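Local coordinates for protein acetyl-CoA acetyltransferase A (Ascaris suum, PDB 6BJA) that binds coenzyme A and, as a member of the thiolase family, probably catalyses acetyl-CoA C-acetyltransfer in lipid metabolism, at residues S23-S26 with T27-L31; V39-K42 with E43-R47. All coordinates share one frame; numbering follows the deposited sequence.

Interaction 1 (S23-S26 with T27-L31); sequences SFRS and TLTSL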
ATOM      1  N   SER A  23       7.910 -23.162  10.041  1.00 18.22           N
ATOM      2  CA  SER A  23       7.612 -21.933  10.756  1.00 19.38           C
ATOM      3  C   SER A  23       7.273 -20.774   9.817  1.00 18.73           C
ATOM      4  O   SER A  23       7.528 -20.795   8.617  1.00 18.28           O
ATOM      5  CB  SER A  23       8.787 -21.540  11.637  1.00 23.71           C
ATOM      6  OG  SER A  23       9.023 -22.572  12.576  1.00 21.47           O
ATOM      7  N   PHE A  24       6.676 -19.745  10.391  1.00 18.71           N
ATOM      8  CA  PHE A  24       6.331 -18.544   9.648  1.00 19.16           C
ATOM      9  C   PHE A  24       7.547 -17.840   9.060  1.00 19.74           C
ATOM     10  O   PHE A  24       8.521 -17.575   9.779  1.00 20.80           O
ATOM     11  CB  PHE A  24       5.581 -17.638  10.610  1.00 18.82           C
ATOM     12  CG  PHE A  24       5.066 -16.362  10.025  1.00 17.49           C
ATOM     13  CD1 PHE A  24       4.185 -16.361   8.948  1.00 17.76           C
ATOM     14  CD2 PHE A  24       5.392 -15.154  10.611  1.00 24.40           C
ATOM     15  CE1 PHE A  24       3.675 -15.167   8.448  1.00 21.15           C
ATOM     16  CE2 PHE A  24       4.884 -13.955  10.122  1.00 27.96           C
ATOM     17  CZ  PHE A  24       4.026 -13.966   9.043  1.00 22.92           C
ATOM     18  N   ARG A  25       7.477 -17.537   7.759  1.00 19.04           N
ATOM     19  CA  ARG A  25       8.548 -16.857   7.035  1.00 19.72           C
ATOM     20  C   ARG A  25       9.857 -17.624   7.165  1.00 23.08           C
ATOM     21  O   ARG A  25      10.917 -17.035   7.357  1.00 24.90           O
ATOM     22  CB  ARG A  25       8.733 -15.423   7.540  1.00 21.44           C
ATOM     23  CG  ARG A  25       7.474 -14.551   7.529  1.00 24.75           C
ATOM     24  CD  ARG A  25       6.967 -14.292   6.132  1.00 21.21           C
ATOM     25  NE  ARG A  25       7.969 -13.678   5.268  1.00 24.83           N
ATOM     26  CZ  ARG A  25       7.857 -13.539   3.950  1.00 22.02           C
ATOM     27  NH1 ARG A  25       6.760 -13.940   3.309  1.00 23.00           N
ATOM     28  NH2 ARG A  25       8.854 -12.990   3.261  1.00 26.68           N
ATOM     29  N   SER A  26       9.766 -18.941   7.038  1.00 19.21           N
ATOM     30  CA  SER A  26      10.924 -19.823   7.158  1.00 19.28           C
ATOM     31  C   SER A  26      11.166 -20.586   5.859  1.00 21.23           C
ATOM     32  O   SER A  26      11.019 -20.038   4.765  1.00 21.23           O
ATOM     33  CB  SER A  26      10.702 -20.776   8.338  1.00 21.38           C
ATOM     34  OG  SER A  26      11.889 -21.497   8.653  1.00 21.80           O
ATOM     35  N   THR A  27      11.541 -21.852   5.992  1.00 20.73           N
ATOM     36  CA  THR A  27      12.046 -22.645   4.895  1.00 20.00           C
ATOM     37  C   THR A  27      11.108 -22.783   3.700  1.00 20.88           C
ATOM     38  O   THR A  27      11.567 -22.872   2.563  1.00 21.68           O
ATOM     39  CB  THR A  27      12.401 -24.035   5.429  1.00 18.89           C
ATOM     40  OG1 THR A  27      13.299 -23.889   6.550  1.00 23.11           O
ATOM     41  CG2 THR A  27      13.045 -24.899   4.351  1.00 24.05           C
ATOM     42  N   LEU A  28       9.800 -22.757   3.941  1.00 19.22           N
ATOM     43  CA  LEU A  28       8.842 -22.926   2.859  1.00 18.61           C
ATOM     44  C   LEU A  28       8.294 -21.606   2.320  1.00 20.76           C
ATOM     45  O   LEU A  28       7.362 -21.624   1.537  1.00 17.61           O
ATOM     46  CB  LEU A  28       7.668 -23.802   3.312  1.00 18.47           C
ATOM     47  CG  LEU A  28       8.021 -25.226   3.739  1.00 19.64           C
ATOM     48  CD1 LEU A  28       6.755 -25.948   4.143  1.00 18.30           C
ATOM     49  CD2 LEU A  28       8.748 -25.980   2.627  1.00 20.26           C
ATOM     50  N   THR A  29       8.867 -20.473   2.704  1.00 18.74           N
ATOM     51  CA  THR A  29       8.340 -19.180   2.244  1.00 19.02           C
ATOM     52  C   THR A  29       8.221 -19.087   0.729  1.00 21.58           C
ATOM     53  O   THR A  29       7.266 -18.522   0.211  1.00 20.92           O
ATOM     54  CB  THR A  29       9.220 -18.019   2.730  1.00 23.73           C
ATOM     55  OG1 THR A  29       9.243 -18.000   4.154  1.00 23.98           O
ATOM     56  CG2 THR A  29       8.675 -16.682   2.265  1.00 25.05           C
ATOM     57  N   SER A  30       9.177 -19.661   0.002  1.00 20.08           N
ATOM     58  CA  SER A  30       9.173 -19.529  -1.445  1.00 21.04           C
ATOM     59  C   SER A  30       8.152 -20.432  -2.137  1.00 23.58           C
ATOM     60  O   SER A  30       7.955 -20.343  -3.363  1.00 26.44           O
ATOM     61  CB  SER A  30      10.567 -19.821  -1.984  1.00 23.78           C
ATOM     62  OG  SER A  30      10.885 -21.184  -1.819  1.00 25.99           O
ATOM     63  N   LEU A  31       7.488 -21.283  -1.358  1.00 20.96           N
ATOM     64  CA  LEU A  31       6.468 -22.172  -1.893  1.00 19.98           C
ATOM     65  C   LEU A  31       5.073 -21.716  -1.507  1.00 17.13           C
ATOM     66  O   LEU A  31       4.808 -21.362  -0.360  1.00 20.51           O
ATOM     67  CB  LEU A  31       6.696 -23.597  -1.401  1.00 20.10           C
ATOM     68  CG  LEU A  31       8.031 -24.225  -1.841  1.00 21.83           C
ATOM     69  CD1 LEU A  31       8.053 -25.630  -1.391  1.00 26.06           C
ATOM     70  CD2 LEU A  31       8.231 -24.154  -3.353  1.00 28.05           C
TER
HETATM   71  O   HOH W   1       8.066 -21.448   5.952  1.00 17.78           O
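T29 closes on the backbone of S26 with two donors at once. Its hydroxyl OG1 donates to S26 O at 2.8 Å, and its own amide donates to the same oxygen, T29 N to S26 O 3.0 Å, with an N-H...O angle of 163°. Both donors come from the same face of the carbonyl: the amide stands well above its plane, while the hydroxyl is tilted from it by a smaller amount. The turn itself brings T29 N to S26 O; chi1 of -61° then sets OG1 beside that nitrogen, adding the second donor, and turns CG2 the other way. Threonine suits the position since its second branch is also used: the methyl CG2 sits over one face of the R25 guanidinium, offset toward its rim, 3.5 Å from NH1. The R25 chain, bent at chi2 and chi3, folds back to reach it, and its CG lies over the centre of the F24 ring.

The backbone here is a run of tight turns between strand 11-23 and helix 33-48. A type II turn spans S23 to S26, a type I turn S26 to T29, and a second type I turn L28 to L31. The direct turn bond of the first, S26 N to S23 O, is weak at 3.3 Å. One water reinforces it by donating to S23 O at 2.8 Å and accepting from S26 N, and it also accepts from L28 N at 3.0 Å, thereby tying the first turn to the second.

Further out, the small hydroxyls of S26 and T27 both hydrogen-bond to the carboxylate of E223, one to each oxygen. L28 and L31 bring aliphatic bulk against V207 and L36, while F24 and R25 pack on R134 and G135 of the second subunit.

Interaction 2 (V39-K42 with E43-R47); sequences VVTK and EAIKR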
ATOM      1  N   VAL A  39       2.553 -31.086  -3.835  1.00 16.86           N
ATOM      2  CA  VAL A  39       3.452 -32.068  -3.229  1.00 16.26           C
ATOM      3  C   VAL A  39       2.648 -33.181  -2.605  1.00 17.21           C
ATOM      4  O   VAL A  39       2.915 -34.352  -2.880  1.00 17.87           O
ATOM      5  CB  VAL A  39       4.372 -31.431  -2.176  1.00 18.18           C
ATOM      6  CG1 VAL A  39       5.149 -32.487  -1.369  1.00 21.25           C
ATOM      7  CG2 VAL A  39       5.333 -30.485  -2.838  1.00 19.13           C
ATOM      8  N   VAL A  40       1.669 -32.841  -1.752  1.00 16.93           N
ATOM      9  CA  VAL A  40       0.983 -33.901  -1.026  1.00 14.98           C
ATOM     10  C   VAL A  40      -0.035 -34.636  -1.898  1.00 17.14           C
ATOM     11  O   VAL A  40      -0.283 -35.825  -1.692  1.00 16.33           O
ATOM     12  CB  VAL A  40       0.316 -33.402   0.268  1.00 15.82           C
ATOM     13  CG1 VAL A  40       1.384 -33.010   1.269  1.00 17.40           C
ATOM     14  CG2 VAL A  40      -0.646 -32.237   0.010  1.00 16.36           C
ATOM     15  N   THR A  41      -0.600 -33.961  -2.899  1.00 15.75           N
ATOM     16  CA  THR A  41      -1.530 -34.631  -3.780  1.00 15.52           C
ATOM     17  C   THR A  41      -0.801 -35.675  -4.618  1.00 16.24           C
ATOM     18  O   THR A  41      -1.248 -36.807  -4.716  1.00 16.23           O
ATOM     19  CB  THR A  41      -2.256 -33.615  -4.686  1.00 15.91           C
ATOM     20  OG1 THR A  41      -3.020 -32.732  -3.850  1.00 15.26           O
ATOM     21  CG2 THR A  41      -3.206 -34.291  -5.661  1.00 16.69           C
ATOM     22  N   LYS A  42       0.314 -35.287  -5.211  1.00 15.94           N
ATOM     23  CA  LYS A  42       1.099 -36.239  -5.996  1.00 17.54           C
ATOM     24  C   LYS A  42       1.543 -37.410  -5.130  1.00 17.15           C
ATOM     25  O   LYS A  42       1.452 -38.559  -5.572  1.00 17.94           O
ATOM     26  CB  LYS A  42       2.300 -35.553  -6.633  1.00 16.71           C
ATOM     27  CG  LYS A  42       1.948 -34.654  -7.811  1.00 19.07           C
ATOM     28  CD  LYS A  42       3.222 -34.041  -8.374  1.00 24.07           C
ATOM     29  CE  LYS A  42       3.194 -33.991  -9.880  1.00 36.17           C
ATOM     30  NZ  LYS A  42       4.508 -33.523 -10.421  1.00 39.50           N
ATOM     31  N   GLU A  43       1.987 -37.157  -3.893  1.00 15.89           N
ATOM     32  CA  GLU A  43       2.517 -38.287  -3.123  1.00 15.72           C
ATOM     33  C   GLU A  43       1.367 -39.158  -2.615  1.00 16.65           C
ATOM     34  O   GLU A  43       1.486 -40.366  -2.547  1.00 16.84           O
ATOM     35  CB  GLU A  43       3.404 -37.819  -1.966  1.00 19.74           C
ATOM     36  CG  GLU A  43       4.089 -38.977  -1.247  1.00 31.78           C
ATOM     37  CD  GLU A  43       5.218 -39.611  -2.047  1.00 29.61           C
ATOM     38  OE1 GLU A  43       5.767 -38.930  -2.971  1.00 24.21           O
ATOM     39  OE2 GLU A  43       5.566 -40.797  -1.733  1.00 27.98           O
ATOM     40  N   ALA A  44       0.234 -38.559  -2.275  1.00 15.30           N
ATOM     41  CA  ALA A  44      -0.917 -39.355  -1.857  1.00 15.48           C
ATOM     42  C   ALA A  44      -1.406 -40.280  -2.980  1.00 15.83           C
ATOM     43  O   ALA A  44      -1.807 -41.412  -2.724  1.00 16.92           O
ATOM     44  CB  ALA A  44      -2.055 -38.450  -1.397  1.00 15.71           C
ATOM     45  N   ILE A  45      -1.397 -39.786  -4.210  1.00 15.61           N
ATOM     46  CA  ILE A  45      -1.771 -40.586  -5.376  1.00 15.32           C
ATOM     47  C   ILE A  45      -0.763 -41.734  -5.532  1.00 16.00           C
ATOM     48  O   ILE A  45      -1.172 -42.881  -5.664  1.00 17.74           O
ATOM     49  CB  ILE A  45      -1.830 -39.732  -6.630  1.00 17.23           C
ATOM     50  CG1 ILE A  45      -3.013 -38.771  -6.529  1.00 20.41           C
ATOM     51  CG2 ILE A  45      -1.962 -40.596  -7.878  1.00 18.47           C
ATOM     52  CD1 ILE A  45      -3.043 -37.721  -7.614  1.00 17.56           C
ATOM     53  N   LYS A  46       0.527 -41.426  -5.456  1.00 17.01           N
ATOM     54  CA  LYS A  46       1.559 -42.468  -5.549  1.00 15.90           C
ATOM     55  C   LYS A  46       1.335 -43.581  -4.535  1.00 17.02           C
ATOM     56  O   LYS A  46       1.405 -44.770  -4.865  1.00 18.66           O
ATOM     57  CB  LYS A  46       2.947 -41.852  -5.357  1.00 17.36           C
ATOM     58  CG  LYS A  46       3.388 -40.985  -6.562  1.00 18.87           C
ATOM     59  CD  LYS A  46       4.682 -40.217  -6.278  1.00 20.64           C
ATOM     60  CE  LYS A  46       5.039 -39.254  -7.422  1.00 24.13           C
ATOM     61  NZ  LYS A  46       6.273 -38.475  -7.095  1.00 24.30           N
ATOM     62  N   ARG A  47       1.054 -43.211  -3.292  1.00 16.52           N
ATOM     63  CA  ARG A  47       0.963 -44.227  -2.252  1.00 15.76           C
ATOM     64  C   ARG A  47      -0.411 -44.919  -2.239  1.00 18.09           C
ATOM     65  O   ARG A  47      -0.566 -45.984  -1.626  1.00 21.08           O
ATOM     66  CB  ARG A  47       1.306 -43.617  -0.884  1.00 17.78           C
ATOM     67  CG  ARG A  47       2.709 -43.024  -0.839  1.00 18.60           C
ATOM     68  CD  ARG A  47       3.179 -42.736   0.561  1.00 18.55           C
ATOM     69  NE  ARG A  47       4.483 -42.090   0.563  1.00 19.97           N
ATOM     70  CZ  ARG A  47       5.221 -41.897   1.658  1.00 20.15           C
ATOM     71  NH1 ARG A  47       4.769 -42.274   2.834  1.00 19.75           N
ATOM     72  NH2 ARG A  47       6.401 -41.317   1.576  1.00 23.24           N
TER
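K42 and E43 meet the next helical turn and the previous one through their backbones. K42 O accepts the amide of K46 at 3.0 Å with an N-H...O angle of 166°, and the CG methylene of K46 packs 3.3 Å from that same oxygen. On the other side of the peptide, E43 N donates to V39 O at 3.1 Å. These are the i to i+4 bonds of an alpha-helix, repeated by A44 and I45 one turn beyond V40 and T41.

T41 and I45 lie side by side, T41 CG2 4.0 Å from I45 CD1. The T41 hydroxyl is turned back to G37 O, a common way for threonine to pay for its polar group inside a helix. V40 and the compact A44 rest on strands 11-23 and 257-267.

E43 bends at chi2 (73°), and its OE2 takes R47 NE at 2.8 Å, in the guanidinium plane and through the anti lone pair. R47 packs on S15 and V17 of strand 11-23 while reaching E43, whereas the K42 and K46 ends lie on the outer side. The E43–R47 salt bridge offsets one pair of charges; K42 NZ and K46 NZ, 6.2 Å apart, would probably repel mildly.

In the fold
The two interactions follow in series along the N-terminal part of the thiolase fold: interaction 1 shapes the loop that leaves strand 11-23, and interaction 2 lies on helix 33-48, which the loop feeds and which covers strands 11-23 and 257-267. Their centres are 21 Å apart and their nearest atoms about 6 Å, so they do not touch; the first turns of the helix separate them along the chain. Both lie away from the predicted catalytic residues. Interaction 1 is nevertheless the nearer to bound coenzyme A, with the R25 side chain about 9 Å from it, and borders the second subunit, whereas residues 39-47 are touched by no other chain of the tetramer.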